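Local coordinates for protein transcriptional regulator, AraC family (Pseudomonas putida, PDB 3GRA) that probably acts as a DNA-binding transcription factor of the AraC family, this piece being its DJ-1/PfpI-like domain without the helix-turn-helix part, at residues Glu166-Leu169 with Gly170-Arg173. Numbering follows the deposited sequence.
Sequences ELML and GLVR
Met168 and Leu171 run side by side from neighbouring turns of helix 161-176, a helix of the DJ-1/PfpI-like domain, and the selenium of the selenomethionine at 168 lies 4.0 Å from Leu171 CD2. The Met168 chain bends at chi2 (-62°) and again at chi3, which leaves both SE and the CE methyl alongside the same leucine branch. One residue on, Val172 lays CG2 against the backbone of the preceding turn, 3.0 Å from Met168 O, a tight approach to a carbonyl that also accepts the Val172 N-H at 2.9 Å. Arg173 turns back along the helix: CG stands anti to the backbone N, and a bend at chi3 (-66°) brings the guanidinium face over Leu169 O, which sits 4.1 Å above the centre of the plane. NH2 ends beside Leu169 CB, and the Glu166 carboxylate makes no direct contact with the guanidinium, OE1 being 4.9 Å from Arg173 NH2, though the opposite charges may attract at this range. Beneath these side chains the turn is held by i to i+4 bonds of alpha-helical type, from Gly170 N to Glu166 O, Leu171 N to Leu167 O, Val172 N to Met168 O and Arg173 N to Leu169 O. Farther out, Met168 packs on Ala24, Val27 and Leu28 of helix 18-34, whereas Leu167 meets Leu151 and Leu156 of the antiparallel strand pair at one edge of the central sheet. Val172 reaches both Val27 and helix 178-188, the last helix of this fragment, joining three helices, and Arg173 touches Asp178 and Ala181 of that last helix. The straightest of the four bonds runs from Arg173 N to Leu169 O, with an angle of 160° at the hydrogen.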
loop_
_atom_site.group_PDB
_atom_site.type_symbol
_atom_site.label_atom_id
_atom_site.label_comp_id
_atom_site.label_asym_id
_atom_site.label_seq_id
_atom_site.Cartn_x
_atom_site.Cartn_y
_atom_site.Cartn_z
ATOM N N GLU A 166 8.119 -11.207 -0.451
ATOM C CA GLU A 166 8.876 -12.425 -0.174
ATOM C C GLU A 166 9.180 -12.530 1.322
ATOM O O GLU A 166 9.146 -13.616 1.896
ATOM C CB GLU A 166 10.197 -12.452 -0.947
ATOM C CG GLU A 166 10.085 -12.602 -2.468
ATOM C CD GLU A 166 9.437 -13.909 -2.905
ATOM O OE1 GLU A 166 9.531 -14.916 -2.163
ATOM O OE2 GLU A 166 8.842 -13.931 -4.003
ATOM N N LEU A 167 9.470 -11.391 1.950
ATOM C CA LEU A 167 9.792 -11.374 3.366
ATOM C C LEU A 167 8.651 -11.941 4.207
ATOM O O LEU A 167 8.884 -12.788 5.063
ATOM C CB LEU A 167 10.133 -9.951 3.823
ATOM C CG LEU A 167 10.643 -9.799 5.264
ATOM C CD1 LEU A 167 12.031 -10.418 5.401
ATOM C CD2 LEU A 167 10.693 -8.320 5.630
HETATM N N MSE A 168 7.426 -11.484 3.963
HETATM C CA MSE A 168 6.290 -11.983 4.726
HETATM C C MSE A 168 5.942 -13.423 4.337
HETATM O O MSE A 168 5.359 -14.156 5.129
HETATM C CB MSE A 168 5.078 -11.061 4.568
HETATM C CG MSE A 168 5.239 -9.683 5.246
HETATM SE SE MSE A 168 5.447 -9.714 7.048
HETATM C CE MSE A 168 7.181 -9.710 7.184
ATOM N N LEU A 169 6.298 -13.834 3.125
ATOM C CA LEU A 169 6.055 -15.209 2.699
ATOM C C LEU A 169 7.060 -16.052 3.466
ATOM O O LEU A 169 6.769 -17.179 3.876
ATOM C CB LEU A 169 6.274 -15.371 1.184
ATOM C CG LEU A 169 5.042 -14.987 0.352
ATOM C CD1 LEU A 169 5.402 -14.824 -1.119
ATOM C CD2 LEU A 169 3.971 -16.066 0.554
ATOM N N GLY A 170 8.244 -15.484 3.671
ATOM C CA GLY A 170 9.273 -16.185 4.412
ATOM C C GLY A 170 8.791 -16.385 5.837
ATOM O O GLY A 170 9.020 -17.428 6.454
ATOM N N LEU A 171 8.094 -15.378 6.355
ATOM C CA LEU A 171 7.571 -15.447 7.706
ATOM C C LEU A 171 6.463 -16.496 7.790
ATOM O O LEU A 171 6.429 -17.286 8.730
ATOM C CB LEU A 171 7.029 -14.078 8.143
ATOM C CG LEU A 171 6.386 -13.999 9.539
ATOM C CD1 LEU A 171 7.384 -14.509 10.573
ATOM C CD2 LEU A 171 5.980 -12.549 9.875
ATOM N N VAL A 172 5.562 -16.500 6.809
ATOM C CA VAL A 172 4.461 -17.460 6.793
ATOM C C VAL A 172 4.992 -18.893 6.700
ATOM O O VAL A 172 4.512 -19.799 7.378
ATOM C CB VAL A 172 3.515 -17.185 5.605
ATOM C CG1 VAL A 172 2.391 -18.218 5.572
ATOM C CG2 VAL A 172 2.941 -15.774 5.725
ATOM N N ARG A 173 5.998 -19.079 5.858
ATOM C CA ARG A 173 6.630 -20.377 5.644
ATOM C C ARG A 173 7.250 -20.909 6.947
ATOM O O ARG A 173 7.092 -22.079 7.294
ATOM C CB ARG A 173 7.702 -20.199 4.564
ATOM C CG ARG A 173 8.305 -21.448 3.977
ATOM C CD ARG A 173 9.159 -21.072 2.761
ATOM N NE ARG A 173 8.353 -20.534 1.663
ATOM C CZ ARG A 173 8.654 -19.436 0.967
ATOM N NH1 ARG A 173 9.745 -18.733 1.253
ATOM N NH2 ARG A 173 7.874 -19.046 -0.033
#